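Local coordinates for superoxide dismutase [Mn/Fe] (Aeropyrum pernix, PDB 3AK2), which catalyses the dismutation of superoxide to dioxygen and hydrogen peroxide, and is cambialistic, working with manganese or iron at its single metal site, at residues Gly90-Gly94 against Trp187-Trp192; Gly94-Val100 against Trp192-Glu196. One frame throughout, in Å; residues are numbered along the deposited sequence.

Contact 1 (Gly90-Gly94 against Trp187-Trp192); sequences GKGGG and WNVVNW
Gly93 N donates to Val190 O at 2.8 Å, the one strong direct hydrogen bond joining the two loops; its N-H points well at the oxygen (157°), although the donor stands 30° out of the carbonyl plane. Gly92 CA adds a CA-H...O contact to the same oxygen, 3.3 Å from Val190 O, and Gly93 makes a second, its CA-H pointing nearly straight at Trp187 O (163° at H). Such closeness explains the glycines. A CB on Gly92 would strike Val189 O, and one on Gly93 would strike Asn188 O, while Gly93 also has backbone angles that suit no other residue.

The Trp192 indole meets two glycine carbonyls: Gly93 O lies at its edge, 3.5 Å from Trp192 CD1, and NE1 makes a weak bond to Gly94 O. Water 4 strengthens this link, accepting from Trp192 NE1 and donating to both Gly94 O and Trp187 O. One methyl of Val190, CG1, packs over a face of the same indole.

Solvent completes the polar side. The extended Lys91 chain sets its CE 3.7 Å from Asn191 OD1. Water 3 accepts from both Lys91 NZ and Asn191 ND2, and water 2 bridges Lys91 O and Asn191 OD1. Asparagine suits this N-cap position, since OD1 also makes a weak bond to Asp194 N while ND2 reaches Pro84 O.

The loop following helix 62-82 is thus held against the turn between helices 179-186 and 192-205, with Val190 and Trp192 resting on Leu162 of strand 159-165.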
loop_
_atom_site.group_PDB
_atom_site.type_symbol
_atom_site.label_atom_id
_atom_site.label_comp_id
_atom_site.label_asym_id
_atom_site.label_seq_id
_atom_site.Cartn_x
_atom_site.Cartn_y
_atom_site.Cartn_z
ATOM N N GLY A 90 10.213 -25.333 26.098
ATOM C CA GLY A 90 10.681 -25.416 27.485
ATOM C C GLY A 90 10.952 -24.022 28.019
ATOM O O GLY A 90 10.156 -23.483 28.793
ATOM N N LYS A 91 12.075 -23.434 27.604
ATOM C CA LYS A 91 12.295 -22.002 27.795
ATOM C C LYS A 91 11.245 -21.245 26.982
ATOM O O LYS A 91 10.739 -20.204 27.412
ATOM C CB LYS A 91 13.705 -21.586 27.363
ATOM C CG LYS A 91 13.979 -20.095 27.549
ATOM C CD LYS A 91 15.321 -19.668 26.986
ATOM C CE LYS A 91 15.465 -18.156 27.055
ATOM N NZ LYS A 91 16.807 -17.695 26.610
ATOM N N GLY A 92 10.925 -21.784 25.807
ATOM C CA GLY A 92 9.863 -21.250 24.965
ATOM C C GLY A 92 8.524 -21.882 25.289
ATOM O O GLY A 92 8.460 -23.010 25.790
ATOM N N GLY A 93 7.452 -21.151 25.002
ATOM C CA GLY A 93 6.100 -21.641 25.233
ATOM C C GLY A 93 5.553 -21.273 26.595
ATOM O O GLY A 93 6.118 -20.435 27.302
ATOM N N GLY A 94 4.443 -21.908 26.958
ATOM C CA GLY A 94 3.783 -21.647 28.229
ATOM C C GLY A 94 3.062 -20.314 28.262
ATOM O O GLY A 94 2.727 -19.743 27.218
ATOM N N TRP A 187 2.980 -20.597 19.272
ATOM C CA TRP A 187 2.865 -20.293 20.700
ATOM C C TRP A 187 3.770 -21.161 21.571
ATOM O O TRP A 187 4.214 -20.728 22.631
ATOM C CB TRP A 187 1.415 -20.416 21.166
ATOM C CG TRP A 187 0.542 -19.365 20.575
ATOM C CD1 TRP A 187 -0.324 -19.512 19.531
ATOM C CD2 TRP A 187 0.471 -17.992 20.967
ATOM N NE1 TRP A 187 -0.939 -18.313 19.253
ATOM C CE2 TRP A 187 -0.472 -17.365 20.123
ATOM C CE3 TRP A 187 1.109 -17.230 21.956
ATOM C CZ2 TRP A 187 -0.790 -16.007 20.235
ATOM C CZ3 TRP A 187 0.789 -15.881 22.068
ATOM C CH2 TRP A 187 -0.156 -15.286 21.213
ATOM N N ASN A 188 4.060 -22.373 21.104
ATOM C CA ASN A 188 4.891 -23.311 21.857
ATOM C C ASN A 188 6.373 -22.955 21.909
ATOM O O ASN A 188 7.135 -23.569 22.661
ATOM C CB ASN A 188 4.700 -24.724 21.315
ATOM C CG ASN A 188 3.286 -25.216 21.486
ATOM O OD1 ASN A 188 2.808 -25.383 22.609
ATOM N ND2 ASN A 188 2.599 -25.442 20.373
ATOM N N VAL A 189 6.779 -21.958 21.120
ATOM C CA VAL A 189 8.170 -21.496 21.129
ATOM C C VAL A 189 8.342 -20.015 21.507
ATOM O O VAL A 189 9.446 -19.482 21.436
ATOM C CB VAL A 189 8.913 -21.802 19.787
ATOM C CG1 VAL A 189 8.982 -23.307 19.526
ATOM C CG2 VAL A 189 8.268 -21.067 18.607
ATOM N N VAL A 190 7.262 -19.359 21.929
ATOM C CA VAL A 190 7.352 -17.953 22.339
ATOM C C VAL A 190 8.231 -17.807 23.579
ATOM O O VAL A 190 8.029 -18.495 24.583
ATOM C CB VAL A 190 5.965 -17.318 22.596
ATOM C CG1 VAL A 190 6.108 -15.925 23.209
ATOM C CG2 VAL A 190 5.172 -17.249 21.306
ATOM N N ASN A 191 9.213 -16.918 23.489
ATOM C CA ASN A 191 10.132 -16.641 24.580
ATOM C C ASN A 191 9.606 -15.494 25.438
ATOM O O ASN A 191 9.946 -14.327 25.221
ATOM C CB ASN A 191 11.511 -16.306 24.004
ATOM C CG ASN A 191 12.571 -16.119 25.069
ATOM O OD1 ASN A 191 12.322 -16.288 26.265
ATOM N ND2 ASN A 191 13.776 -15.770 24.634
ATOM N N TRP A 192 8.769 -15.827 26.418
ATOM C CA TRP A 192 8.143 -14.798 27.246
ATOM C C TRP A 192 9.148 -14.000 28.073
ATOM O O TRP A 192 8.893 -12.843 28.405
ATOM C CB TRP A 192 7.025 -15.384 28.113
ATOM C CG TRP A 192 5.837 -15.776 27.300
ATOM C CD1 TRP A 192 5.399 -17.041 27.050
ATOM C CD2 TRP A 192 4.955 -14.896 26.587
ATOM N NE1 TRP A 192 4.290 -17.007 26.241
ATOM C CE2 TRP A 192 3.995 -15.703 25.941
ATOM C CE3 TRP A 192 4.874 -13.504 26.442
ATOM C CZ2 TRP A 192 2.964 -15.166 25.162
ATOM C CZ3 TRP A 192 3.852 -12.970 25.662
ATOM C CH2 TRP A 192 2.911 -13.801 25.034
HETATM O O HOH W 1 8.366 -18.733 27.680
HETATM O O HOH W 2 10.961 -17.587 28.211
HETATM O O HOH W 3 15.717 -14.815 26.750
HETATM O O HOH W 4 2.829 -19.161 24.594
HETATM O O HOH W 5 3.701 -24.090 25.330
#

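Contact 2 (Gly94-Val100 against Trp192-Glu196); sequences GTPGGRV and WDDVE
Glu196 grips the start of helix 98-108 with both carboxylate oxygens. From CB its chain leaves with CG anti to the backbone N (chi1 -177°), then bends at chi2, which turns CD toward two consecutive backbone amides. Glu196 OE2 accepts from Arg99 N at 2.8 Å on its syn lone pair, and Arg99 CB and CG lie close to that oxygen too. Glu196 OE1 accepts from Val100 N at 3.0 Å, again on the syn side and slightly out of the carboxylate plane. Val100 CG2 sits only 3.1 Å from Glu196 OE1, the two side chains running past each other in opposite directions. Glutamate suits the place: its negative charge faces amides near a helix N-terminus, where it is probably favoured by the helix dipole. Gly98 leaves room for OE2, which a CB there would hit.

The apolar half centres on Trp192. Pro96 lies alongside it, its compact, rigid pyrrolidine laying CB, CG and CD over one indole face; Pro96 CD is 3.8 Å from the centroid of the five-membered ring in a CH-pi contact. Val100 CG1 touches Trp192 CZ3 at 3.9 Å, while CG2 meets Val195 CG1. With Trp192 reduced to an alanine, Pro96 would probably lose the surface it packs on, and Gly94 O its indole N-H partner. Phe111 and Phe114 of helix 111-123 extend this apolar patch, touching Pro96 and Trp192 respectively.

A carboxylate from helix 192-205 thus holds two backbone amides near the beginning of helix 98-108, within the mixed helix-and-sheet C-terminal domain of the iron/manganese superoxide dismutase fold.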
loop_
_atom_site.group_PDB
_atom_site.type_symbol
_atom_site.label_atom_id
_atom_site.label_comp_id
_atom_site.label_asym_id
_atom_site.label_seq_id
_atom_site.Cartn_x
_atom_site.Cartn_y
_atom_site.Cartn_z
ATOM N N GLY A 94 4.443 -21.908 26.958
ATOM C CA GLY A 94 3.783 -21.647 28.229
ATOM C C GLY A 94 3.062 -20.314 28.262
ATOM O O GLY A 94 2.727 -19.743 27.218
ATOM N N THR A 95 2.834 -19.822 29.474
ATOM C CA THR A 95 2.074 -18.599 29.697
ATOM C C THR A 95 2.937 -17.599 30.456
ATOM O O THR A 95 3.663 -17.987 31.377
ATOM C CB THR A 95 0.792 -18.879 30.508
ATOM O OG1 THR A 95 1.147 -19.456 31.769
ATOM C CG2 THR A 95 -0.131 -19.838 29.761
ATOM N N PRO A 96 2.866 -16.309 30.076
ATOM C CA PRO A 96 3.711 -15.292 30.692
ATOM C C PRO A 96 3.318 -14.945 32.123
ATOM O O PRO A 96 2.171 -15.155 32.532
ATOM C CB PRO A 96 3.491 -14.071 29.795
ATOM C CG PRO A 96 2.130 -14.252 29.250
ATOM C CD PRO A 96 1.991 -15.732 29.039
ATOM N N GLY A 97 4.291 -14.427 32.866
ATOM C CA GLY A 97 4.050 -13.809 34.162
ATOM C C GLY A 97 4.452 -12.347 34.105
ATOM O O GLY A 97 4.445 -11.733 33.031
ATOM N N GLY A 98 4.785 -11.788 35.264
ATOM C CA GLY A 98 5.328 -10.439 35.365
ATOM C C GLY A 98 4.460 -9.329 34.810
ATOM O O GLY A 98 3.226 -9.400 34.854
ATOM N N ARG A 99 5.122 -8.302 34.282
ATOM C CA ARG A 99 4.448 -7.113 33.771
ATOM C C ARG A 99 3.642 -7.407 32.506
ATOM O O ARG A 99 2.580 -6.817 32.298
ATOM C CB ARG A 99 5.447 -5.977 33.522
ATOM C CG ARG A 99 6.275 -5.558 34.745
ATOM C CD ARG A 99 5.432 -4.929 35.861
ATOM N NE ARG A 99 4.827 -3.650 35.481
ATOM C CZ ARG A 99 5.421 -2.465 35.599
ATOM N NH1 ARG A 99 4.779 -1.365 35.226
ATOM N NH2 ARG A 99 6.655 -2.370 36.083
ATOM N N VAL A 100 4.147 -8.320 31.673
ATOM C CA VAL A 100 3.437 -8.750 30.465
ATOM C C VAL A 100 2.072 -9.339 30.827
ATOM O O VAL A 100 1.052 -8.928 30.276
ATOM C CB VAL A 100 4.267 -9.764 29.628
ATOM C CG1 VAL A 100 3.417 -10.419 28.548
ATOM C CG2 VAL A 100 5.465 -9.084 28.997
ATOM N N TRP A 192 8.769 -15.827 26.418
ATOM C CA TRP A 192 8.143 -14.798 27.246
ATOM C C TRP A 192 9.148 -14.000 28.073
ATOM O O TRP A 192 8.893 -12.843 28.405
ATOM C CB TRP A 192 7.025 -15.384 28.113
ATOM C CG TRP A 192 5.837 -15.776 27.300
ATOM C CD1 TRP A 192 5.399 -17.041 27.050
ATOM C CD2 TRP A 192 4.955 -14.896 26.587
ATOM N NE1 TRP A 192 4.290 -17.007 26.241
ATOM C CE2 TRP A 192 3.995 -15.703 25.941
ATOM C CE3 TRP A 192 4.874 -13.504 26.442
ATOM C CZ2 TRP A 192 2.964 -15.166 25.162
ATOM C CZ3 TRP A 192 3.852 -12.970 25.662
ATOM C CH2 TRP A 192 2.911 -13.801 25.034
ATOM N N ASP A 193 10.293 -14.604 28.385
ATOM C CA ASP A 193 11.376 -13.883 29.049
ATOM C C ASP A 193 11.864 -12.709 28.204
ATOM O O ASP A 193 12.082 -11.616 28.717
ATOM C CB ASP A 193 12.546 -14.819 29.369
ATOM C CG ASP A 193 13.733 -14.084 29.978
ATOM O OD1 ASP A 193 13.580 -13.515 31.080
ATOM O OD2 ASP A 193 14.818 -14.075 29.355
ATOM N N ASP A 194 12.039 -12.946 26.906
ATOM C CA ASP A 194 12.460 -11.892 25.991
ATOM C C ASP A 194 11.395 -10.802 25.904
ATOM O O ASP A 194 11.712 -9.614 25.969
ATOM C CB ASP A 194 12.750 -12.470 24.607
ATOM C CG ASP A 194 13.180 -11.412 23.612
ATOM O OD1 ASP A 194 14.367 -11.023 23.618
ATOM O OD2 ASP A 194 12.322 -10.974 22.821
ATOM N N VAL A 195 10.134 -11.211 25.780
ATOM C CA VAL A 195 9.023 -10.258 25.708
ATOM C C VAL A 195 8.962 -9.389 26.969
ATOM O O VAL A 195 8.787 -8.175 26.882
ATOM C CB VAL A 195 7.665 -10.962 25.448
ATOM C CG1 VAL A 195 6.536 -9.942 25.342
ATOM C CG2 VAL A 195 7.727 -11.792 24.171
ATOM N N GLU A 196 9.121 -10.022 28.133
ATOM C CA GLU A 196 9.142 -9.313 29.417
ATOM C C GLU A 196 10.268 -8.279 29.479
ATOM O O GLU A 196 10.059 -7.144 29.915
ATOM C CB GLU A 196 9.264 -10.318 30.571
ATOM C CG GLU A 196 9.221 -9.710 31.978
ATOM C CD GLU A 196 7.832 -9.260 32.410
ATOM O OE1 GLU A 196 6.838 -9.618 31.745
ATOM O OE2 GLU A 196 7.732 -8.550 33.433
HETATM O O HOH W 4 2.829 -19.161 24.594
#

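Overall arrangement
The two contacts follow one another along the same pair of chain regions, their centres about 9 Å apart, and share Gly94, Trp192 and water 4. Contact 1 is the more buried: loop meets loop, the glycines permit close backbone approach, and ordered waters carry much of the polar linkage. Contact 2 is only partly buried and brings in the first turns of two helices; its bonding comes mainly from a carboxylate on backbone amides, next to apolar side-chain packing. Trp192 serves both, presenting Val190 with one face in contact 1 and Pro96 with a face in contact 2. Neither forms the metal site; in contact 1 the Val189 side chain is about 14 Å from the manganese.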